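Long-range contact in Lmo0488 protein (Listeria monocytogenes serovar 1/2a, PDB 5TED), which probably acts as a LysR-type DNA-binding transcriptional activator, switching on protocatechuate biosynthesis genes when shikimate binds to its effector domain: residues E70-V82 with V167-L181. Numbering follows the deposited sequence.
Sequences EFLPLTKQELVVV and VLSINEPKHDRFIYL
The Arg177 guanidinium meets Gln77 OE1 at its edge, with NE 3.0 Å from that oxygen in a nearly straight hydrogen bond (173° at the hydrogen), while Ile179 CG1 covers one face, offset toward the rim. Amide and guanidinium are turned 38° apart, and a water joins Gln77 OE1 to Arg177 NH2 along the same edge. Gln77 reaches this spot by an extended chain, whereas Arg177 bends at chi2 (-65°) to run beside it. Ile179 CD1 packs against Gln77 CD at 3.5 Å, a place suited to a long branched apolar chain, which lies against both the amide and the guanidinium. At the far end, Tyr180 lays CD2 3.5 Å from Pro73 N, and its CB lies at the edge of the Phe71 ring. Phe178 takes Thr75 O near its ring plane.

Antiparallel pairing joins strand 69-84 to strand 177-184, interrupted by a classic beta bulge: Leu74 N and Thr75 N both donate to Ile179 O, at 2.8 and 3.1 Å. Farther along, strand 69-84 pairs with strand 165-170, where Val80 CG2 meets Val167 CG1 at 3.7 Å; beta-branched valines suit such an extended backbone. These two pairings follow the long strand between the two lobes of the periplasmic-binding-protein-like effector domain.

Arg177 NH2 also donates to shikimate, and NH1 to Ser61, while Gln77 NE2 is hydrogen-bonded to Thr12 OG1. Gln77 thus fits a second-shell role: its neutral amide oxygen holds NE and, with the shared water, would help restrict the guanidinium's rotation while NH1 and NH2 serve Ser61 and shikimate.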
ATOM      1  N   GLU A  70      19.713 -15.176   4.958  1.00 22.86           N
ATOM      2  CA  GLU A  70      20.273 -14.607   6.172  1.00 19.81           C
ATOM      3  C   GLU A  70      19.385 -13.461   6.631  1.00 20.76           C
ATOM      4  O   GLU A  70      19.162 -12.515   5.876  1.00 21.88           O
ATOM      5  CB  GLU A  70      21.687 -14.102   5.919  1.00 20.23           C
ATOM      6  CG  GLU A  70      22.244 -13.320   7.074  1.00 23.71           C
ATOM      7  CD  GLU A  70      23.504 -12.599   6.718  1.00 27.46           C
ATOM      8  OE1 GLU A  70      23.443 -11.583   5.999  1.00 31.68           O
ATOM      9  OE2 GLU A  70      24.567 -13.059   7.156  1.00 21.88           O
ATOM     10  N   PHE A  71      18.892 -13.536   7.865  1.00 19.67           N
ATOM     11  CA  PHE A  71      18.087 -12.475   8.461  1.00 18.30           C
ATOM     12  C   PHE A  71      18.909 -11.805   9.558  1.00 22.41           C
ATOM     13  O   PHE A  71      19.402 -12.489  10.459  1.00 19.46           O
ATOM     14  CB  PHE A  71      16.791 -13.027   9.061  1.00 19.26           C
ATOM     15  CG  PHE A  71      15.857 -13.670   8.060  1.00 18.54           C
ATOM     16  CD1 PHE A  71      15.953 -15.030   7.779  1.00 24.06           C
ATOM     17  CD2 PHE A  71      14.870 -12.928   7.429  1.00 17.90           C
ATOM     18  CE1 PHE A  71      15.081 -15.647   6.874  1.00 26.03           C
ATOM     19  CE2 PHE A  71      13.981 -13.537   6.526  1.00 23.73           C
ATOM     20  CZ  PHE A  71      14.099 -14.901   6.249  1.00 24.06           C
ATOM     21  N   LEU A  72      19.098 -10.488   9.460  1.00 17.28           N
ATOM     22  CA  LEU A  72      19.794  -9.724  10.490  1.00 19.80           C
ATOM     23  C   LEU A  72      18.890  -8.610  11.001  1.00 18.67           C
ATOM     24  O   LEU A  72      18.270  -7.896  10.194  1.00 15.10           O
ATOM     25  CB  LEU A  72      21.126  -9.130   9.973  1.00 19.21           C
ATOM     26  CG  LEU A  72      22.190 -10.183   9.612  1.00 20.20           C
ATOM     27  CD1 LEU A  72      23.378  -9.543   8.981  1.00 19.21           C
ATOM     28  CD2 LEU A  72      22.628 -10.925  10.851  1.00 20.61           C
ATOM     29  N   PRO A  73      18.809  -8.406  12.315  1.00 25.27           N
ATOM     30  CA  PRO A  73      17.839  -7.445  12.856  1.00 13.53           C
ATOM     31  C   PRO A  73      18.109  -6.040  12.331  1.00 15.31           C
ATOM     32  O   PRO A  73      19.254  -5.592  12.273  1.00 16.12           O
ATOM     33  CB  PRO A  73      18.053  -7.545  14.376  1.00 19.55           C
ATOM     34  CG  PRO A  73      19.432  -8.091  14.538  1.00 26.99           C
ATOM     35  CD  PRO A  73      19.665  -8.994  13.359  1.00 26.97           C
ATOM     36  N   LEU A  74      17.045  -5.354  11.907  1.00 16.01           N
ATOM     37  CA  LEU A  74      17.169  -4.001  11.369  1.00 13.39           C
ATOM     38  C   LEU A  74      16.364  -2.983  12.157  1.00 11.92           C
ATOM     39  O   LEU A  74      16.915  -1.950  12.550  1.00 15.93           O
ATOM     40  CB  LEU A  74      16.747  -3.959   9.890  1.00 12.98           C
ATOM     41  CG  LEU A  74      16.774  -2.559   9.250  1.00 17.95           C
ATOM     42  CD1 LEU A  74      18.191  -2.008   9.142  1.00 16.67           C
ATOM     43  CD2 LEU A  74      16.102  -2.600   7.869  1.00 18.33           C
ATOM     44  N   THR A  75      15.086  -3.246  12.428  1.00 14.96           N
ATOM     45  CA  THR A  75      14.263  -2.311  13.197  1.00 12.41           C
ATOM     46  C   THR A  75      13.179  -3.112  13.916  1.00 15.38           C
ATOM     47  O   THR A  75      13.209  -4.344  13.938  1.00 13.99           O
ATOM     48  CB  THR A  75      13.703  -1.215  12.279  1.00 15.04           C
ATOM     49  OG1 THR A  75      12.992  -0.257  13.056  1.00 14.15           O
ATOM     50  CG2 THR A  75      12.774  -1.805  11.190  1.00 12.85           C
ATOM     51  N   LYS A  76      12.225  -2.413  14.529  1.00 15.57           N
ATOM     52  CA  LYS A  76      11.168  -3.088  15.276  1.00 16.73           C
ATOM     53  C   LYS A  76       9.904  -2.247  15.232  1.00 13.67           C
ATOM     54  O   LYS A  76       9.938  -1.064  14.886  1.00 14.37           O
ATOM     55  CB  LYS A  76      11.570  -3.336  16.728  1.00 16.80           C
ATOM     56  CG  LYS A  76      11.785  -2.063  17.533  1.00 17.01           C
ATOM     57  CD  LYS A  76      12.497  -2.381  18.844  1.00 32.00           C
ATOM     58  CE  LYS A  76      12.896  -1.106  19.567  1.00 47.81           C
ATOM     59  NZ  LYS A  76      11.732  -0.175  19.653  1.00 55.76           N
ATOM     60  N   GLN A  77       8.779  -2.869  15.592  1.00 16.90           N
ATOM     61  CA  GLN A  77       7.511  -2.152  15.680  1.00 12.62           C
ATOM     62  C   GLN A  77       6.780  -2.569  16.942  1.00 13.20           C
ATOM     63  O   GLN A  77       7.057  -3.618  17.530  1.00 14.65           O
ATOM     64  CB  GLN A  77       6.624  -2.409  14.456  1.00 15.37           C
ATOM     65  CG  GLN A  77       7.225  -1.888  13.175  1.00 16.58           C
ATOM     66  CD  GLN A  77       6.434  -2.278  11.959  1.00 17.20           C
ATOM     67  OE1 GLN A  77       5.904  -3.390  11.874  1.00 13.32           O
ATOM     68  NE2 GLN A  77       6.346  -1.362  11.003  1.00 14.45           N
ATOM     69  N   GLU A  78       5.835  -1.729  17.349  1.00 16.71           N
ATOM     70  CA  GLU A  78       4.956  -2.016  18.471  1.00 15.07           C
ATOM     71  C   GLU A  78       3.598  -2.444  17.921  1.00 15.91           C
ATOM     72  O   GLU A  78       2.983  -1.707  17.144  1.00 21.59           O
ATOM     73  CB  GLU A  78       4.815  -0.785  19.368  1.00 25.49           C
ATOM     74  CG  GLU A  78       3.841  -0.958  20.527  1.00 34.77           C
ATOM     75  CD  GLU A  78       3.445   0.372  21.179  1.00 44.88           C
ATOM     76  OE1 GLU A  78       3.986   1.433  20.775  1.00 43.49           O
ATOM     77  OE2 GLU A  78       2.586   0.352  22.095  1.00 35.91           O
ATOM     78  N   LEU A  79       3.129  -3.620  18.325  1.00 20.36           N
ATOM     79  CA  LEU A  79       1.776  -4.033  17.982  1.00 17.89           C
ATOM     80  C   LEU A  79       0.764  -3.342  18.892  1.00 16.90           C
ATOM     81  O   LEU A  79       0.966  -3.248  20.104  1.00 21.16           O
ATOM     82  CB  LEU A  79       1.642  -5.547  18.097  1.00 21.07           C
ATOM     83  CG  LEU A  79       2.360  -6.321  16.996  1.00 19.90           C
ATOM     84  CD1 LEU A  79       2.000  -7.809  17.101  1.00 21.56           C
ATOM     85  CD2 LEU A  79       2.010  -5.724  15.632  1.00 15.83           C
ATOM     86  N   VAL A  80      -0.321  -2.835  18.290  1.00 14.67           N
ATOM     87  CA  VAL A  80      -1.397  -2.168  19.009  1.00 15.15           C
ATOM     88  C   VAL A  80      -2.723  -2.747  18.537  1.00 21.29           C
ATOM     89  O   VAL A  80      -2.807  -3.390  17.493  1.00 16.55           O
ATOM     90  CB  VAL A  80      -1.393  -0.637  18.794  1.00 16.27           C
ATOM     91  CG1 VAL A  80      -0.230   0.004  19.500  1.00 14.92           C
ATOM     92  CG2 VAL A  80      -1.379  -0.294  17.280  1.00 19.86           C
ATOM     93  N   VAL A  81      -3.774  -2.482  19.306  1.00 19.51           N
ATOM     94  CA  VAL A  81      -5.136  -2.784  18.881  1.00 18.13           C
ATOM     95  C   VAL A  81      -5.799  -1.477  18.459  1.00 18.89           C
ATOM     96  O   VAL A  81      -5.695  -0.462  19.167  1.00 16.86           O
ATOM     97  CB  VAL A  81      -5.926  -3.503  19.991  1.00 18.21           C
ATOM     98  CG1 VAL A  81      -7.404  -3.557  19.641  1.00 18.23           C
ATOM     99  CG2 VAL A  81      -5.392  -4.927  20.190  1.00 17.27           C
ATOM    100  N   VAL A  82      -6.451  -1.493  17.289  1.00 17.70           N
ATOM    101  CA  VAL A  82      -7.056  -0.313  16.685  1.00 18.96           C
ATOM    102  C   VAL A  82      -8.556  -0.559  16.542  1.00 18.71           C
ATOM    103  O   VAL A  82      -8.979  -1.602  16.034  1.00 18.13           O
ATOM    104  CB  VAL A  82      -6.413   0.019  15.323  1.00 14.52           C
ATOM    105  CG1 VAL A  82      -6.906   1.346  14.819  1.00 16.11           C
ATOM    106  CG2 VAL A  82      -4.889   0.012  15.448  1.00 15.99           C
ATOM    107  N   VAL A 167      -6.223   4.201  19.154  1.00 16.94           N
ATOM    108  CA  VAL A 167      -5.120   3.246  19.181  1.00 22.43           C
ATOM    109  C   VAL A 167      -4.894   2.829  20.628  1.00 21.58           C
ATOM    110  O   VAL A 167      -4.676   3.681  21.500  1.00 24.00           O
ATOM    111  CB  VAL A 167      -3.840   3.839  18.558  1.00 24.79           C
ATOM    112  CG1 VAL A 167      -2.679   2.854  18.657  1.00 28.38           C
ATOM    113  CG2 VAL A 167      -4.069   4.234  17.101  1.00 18.71           C
ATOM    114  N   LEU A 168      -4.953   1.524  20.894  1.00 20.15           N
ATOM    115  CA  LEU A 168      -4.847   0.982  22.248  1.00 22.58           C
ATOM    116  C   LEU A 168      -3.546   0.220  22.387  1.00 17.39           C
ATOM    117  O   LEU A 168      -3.266  -0.687  21.593  1.00 17.98           O
ATOM    118  CB  LEU A 168      -6.007   0.034  22.570  1.00 21.94           C
ATOM    119  CG  LEU A 168      -7.386   0.639  22.336  1.00 24.03           C
ATOM    120  CD1 LEU A 168      -8.457  -0.424  22.305  1.00 25.22           C
ATOM    121  CD2 LEU A 168      -7.660   1.691  23.406  1.00 26.57           C
ATOM    122  N   SER A 169      -2.768   0.556  23.410  1.00 18.46           N
ATOM    123  CA  SER A 169      -1.568  -0.220  23.669  1.00 23.19           C
ATOM    124  C   SER A 169      -1.959  -1.549  24.305  1.00 24.69           C
ATOM    125  O   SER A 169      -3.002  -1.664  24.958  1.00 23.56           O
ATOM    126  CB  SER A 169      -0.586   0.569  24.550  1.00 24.74           C
ATOM    127  OG  SER A 169      -1.058   0.675  25.877  1.00 31.14           O
ATOM    128  N   ILE A 170      -1.120  -2.559  24.085  1.00 22.67           N
ATOM    129  CA  ILE A 170      -1.375  -3.926  24.524  1.00 21.78           C
ATOM    130  C   ILE A 170      -0.548  -4.186  25.779  1.00 30.35           C
ATOM    131  O   ILE A 170       0.686  -4.255  25.726  1.00 26.73           O
ATOM    132  CB  ILE A 170      -1.038  -4.945  23.423  1.00 21.80           C
ATOM    133  CG1 ILE A 170      -1.928  -4.743  22.184  1.00 19.23           C
ATOM    134  CG2 ILE A 170      -1.136  -6.362  23.962  1.00 23.91           C
ATOM    135  CD1 ILE A 170      -1.519  -5.585  20.980  1.00 21.91           C
ATOM    136  N   ASN A 171      -1.229  -4.393  26.903  1.00 28.31           N
ATOM    137  CA  ASN A 171      -0.514  -4.720  28.132  1.00 29.62           C
ATOM    138  C   ASN A 171      -0.027  -6.164  28.099  1.00 32.31           C
ATOM    139  O   ASN A 171       1.176  -6.422  28.162  1.00 36.76           O
ATOM    140  CB  ASN A 171      -1.409  -4.463  29.347  1.00 31.79           C
ATOM    141  CG  ASN A 171      -1.813  -3.003  29.469  1.00 38.61           C
ATOM    142  OD1 ASN A 171      -1.006  -2.100  29.218  1.00 42.23           O
ATOM    143  ND2 ASN A 171      -3.056  -2.761  29.864  1.00 34.05           N
ATOM    144  N   GLU A 172      -0.950  -7.112  27.963  1.00 34.84           N
ATOM    145  CA  GLU A 172      -0.621  -8.534  27.903  1.00 32.23           C
ATOM    146  C   GLU A 172      -1.312  -9.214  26.700  1.00 30.96           C
ATOM    147  O   GLU A 172      -2.445  -8.869  26.358  1.00 32.84           O
ATOM    148  CB  GLU A 172      -1.056  -9.213  29.210  1.00 43.95           C
ATOM    149  CG  GLU A 172      -0.632 -10.660  29.364  1.00 62.22           C
ATOM    150  CD  GLU A 172       0.790 -10.802  29.879  1.00 76.29           C
ATOM    151  OE1 GLU A 172       1.323  -9.819  30.442  1.00 79.49           O
ATOM    152  OE2 GLU A 172       1.371 -11.898  29.717  1.00 82.82           O
ATOM    153  N   PRO A 173      -0.626 -10.159  26.035  1.00 33.55           N
ATOM    154  CA  PRO A 173       0.772 -10.561  26.226  1.00 39.70           C
ATOM    155  C   PRO A 173       1.714  -9.613  25.478  1.00 38.93           C
ATOM    156  O   PRO A 173       1.310  -9.047  24.474  1.00 31.84           O
ATOM    157  CB  PRO A 173       0.818 -11.968  25.633  1.00 32.12           C
ATOM    158  CG  PRO A 173      -0.250 -11.968  24.588  1.00 36.18           C
ATOM    159  CD  PRO A 173      -1.304 -10.984  25.017  1.00 38.24           C
ATOM    160  N   LYS A 174       2.941  -9.433  25.955  1.00 46.76           N
ATOM    161  CA  LYS A 174       3.893  -8.534  25.326  1.00 52.54           C
ATOM    162  C   LYS A 174       4.977  -9.331  24.620  1.00 50.91           C
ATOM    163  O   LYS A 174       5.613 -10.197  25.223  1.00 51.97           O
ATOM    164  N   HIS A 175       5.168  -9.033  23.336  1.00 42.18           N
ATOM    165  CA  HIS A 175       6.246  -9.666  22.589  1.00 42.15           C
ATOM    166  C   HIS A 175       6.742  -8.713  21.508  1.00 41.87           C
ATOM    167  O   HIS A 175       5.987  -7.894  20.973  1.00 48.03           O
ATOM    168  CB  HIS A 175       5.815 -11.012  21.979  1.00 44.61           C
ATOM    169  CG  HIS A 175       5.637 -12.113  22.988  1.00 50.79           C
ATOM    170  ND1 HIS A 175       6.691 -12.858  23.475  1.00 54.91           N
ATOM    171  CD2 HIS A 175       4.527 -12.595  23.599  1.00 49.81           C
ATOM    172  CE1 HIS A 175       6.238 -13.749  24.342  1.00 57.12           C
ATOM    173  NE2 HIS A 175       4.928 -13.611  24.433  1.00 54.80           N
ATOM    174  N   ASP A 176       8.026  -8.840  21.192  1.00 31.56           N
ATOM    175  CA  ASP A 176       8.695  -7.930  20.281  1.00 27.70           C
ATOM    176  C   ASP A 176       8.394  -8.296  18.833  1.00 18.33           C
ATOM    177  O   ASP A 176       8.341  -9.475  18.472  1.00 23.95           O
ATOM    178  CB  ASP A 176      10.200  -7.950  20.539  1.00 33.49           C
ATOM    179  CG  ASP A 176      10.537  -7.566  21.965  1.00 46.29           C
ATOM    180  OD1 ASP A 176      10.472  -6.358  22.279  1.00 43.49           O
ATOM    181  OD2 ASP A 176      10.842  -8.475  22.770  1.00 54.56           O
ATOM    182  N   ARG A 177       8.136  -7.281  18.021  1.00 19.67           N
ATOM    183  CA  ARG A 177       7.969  -7.426  16.576  1.00 17.13           C
ATOM    184  C   ARG A 177       9.251  -6.877  15.958  1.00 15.81           C
ATOM    185  O   ARG A 177       9.456  -5.668  15.931  1.00 13.40           O
ATOM    186  CB  ARG A 177       6.738  -6.655  16.081  1.00 18.09           C
ATOM    187  CG  ARG A 177       6.320  -6.908  14.621  1.00 13.24           C
ATOM    188  CD  ARG A 177       7.384  -6.419  13.605  1.00 17.58           C
ATOM    189  NE  ARG A 177       6.823  -6.179  12.271  1.00 17.97           N
ATOM    190  CZ  ARG A 177       6.745  -7.087  11.296  1.00 17.66           C
ATOM    191  NH1 ARG A 177       7.200  -8.320  11.488  1.00 14.04           N
ATOM    192  NH2 ARG A 177       6.227  -6.751  10.116  1.00 17.31           N
ATOM    193  N   PHE A 178      10.125  -7.763  15.494  1.00 19.54           N
ATOM    194  CA  PHE A 178      11.359  -7.353  14.839  1.00 17.13           C
ATOM    195  C   PHE A 178      11.203  -7.421  13.326  1.00 21.96           C
ATOM    196  O   PHE A 178      10.430  -8.230  12.802  1.00 15.10           O
ATOM    197  CB  PHE A 178      12.534  -8.226  15.267  1.00 19.94           C
ATOM    198  CG  PHE A 178      12.973  -7.988  16.675  1.00 25.03           C
ATOM    199  CD1 PHE A 178      13.679  -6.846  17.017  1.00 30.30           C
ATOM    200  CD2 PHE A 178      12.670  -8.908  17.665  1.00 29.14           C
ATOM    201  CE1 PHE A 178      14.078  -6.634  18.322  1.00 33.59           C
ATOM    202  CE2 PHE A 178      13.067  -8.700  18.967  1.00 33.32           C
ATOM    203  CZ  PHE A 178      13.769  -7.566  19.299  1.00 33.50           C
ATOM    204  N   ILE A 179      11.951  -6.559  12.641  1.00 17.00           N
ATOM    205  CA  ILE A 179      12.022  -6.519  11.183  1.00 15.32           C
ATOM    206  C   ILE A 179      13.484  -6.669  10.779  1.00 16.73           C
ATOM    207  O   ILE A 179      14.373  -6.083  11.411  1.00 16.24           O
ATOM    208  CB  ILE A 179      11.421  -5.207  10.638  1.00 13.05           C
ATOM    209  CG1 ILE A 179       9.901  -5.197  10.858  1.00 11.52           C
ATOM    210  CG2 ILE A 179      11.791  -5.000   9.156  1.00 17.88           C
ATOM    211  CD1 ILE A 179       9.255  -3.883  10.549  1.00 18.29           C
ATOM    212  N   TYR A 180      13.730  -7.434   9.718  1.00 12.92           N
ATOM    213  CA  TYR A 180      15.067  -7.901   9.383  1.00 14.81           C
ATOM    214  C   TYR A 180      15.482  -7.447   7.996  1.00 18.39           C
ATOM    215  O   TYR A 180      14.649  -7.273   7.106  1.00 16.52           O
ATOM    216  CB  TYR A 180      15.140  -9.431   9.444  1.00 14.96           C
ATOM    217  CG  TYR A 180      14.876  -9.948  10.822  1.00 16.40           C
ATOM    218  CD1 TYR A 180      13.571 -10.066  11.301  1.00 17.75           C
ATOM    219  CD2 TYR A 180      15.921 -10.303  11.663  1.00 18.17           C
ATOM    220  CE1 TYR A 180      13.310 -10.530  12.580  1.00 18.09           C
ATOM    221  CE2 TYR A 180      15.669 -10.763  12.957  1.00 20.34           C
ATOM    222  CZ  TYR A 180      14.364 -10.874  13.399  1.00 20.90           C
ATOM    223  OH  TYR A 180      14.113 -11.340  14.669  1.00 20.42           O
ATOM    224  N   LEU A 181      16.783  -7.226   7.836  1.00 14.47           N
ATOM    225  CA  LEU A 181      17.389  -7.081   6.528  1.00 12.07           C
ATOM    226  C   LEU A 181      17.742  -8.486   6.053  1.00 17.74           C
ATOM    227  O   LEU A 181      18.492  -9.204   6.726  1.00 17.10           O
ATOM    228  CB  LEU A 181      18.625  -6.175   6.588  1.00 12.64           C
ATOM    229  CG  LEU A 181      19.252  -5.699   5.271  1.00 19.31           C
ATOM    230  CD1 LEU A 181      19.703  -6.853   4.408  1.00 29.96           C
ATOM    231  CD2 LEU A 181      18.284  -4.839   4.511  1.00 21.85           C
TER
HETATM  232  O   HOH W   1      21.053  -9.993   5.668  1.00 17.81           O
HETATM  233  O   HOH W   2       4.959  -4.347   9.663  1.00 15.29           O
HETATM  234  O   HOH W   3       8.663  -4.753  19.523  1.00 31.91           O
HETATM  235  O   HOH W   4       1.254  -1.831  22.542  1.00 22.48           O
HETATM  236  O   HOH W   5       4.672  -5.433  20.161  1.00 30.45           O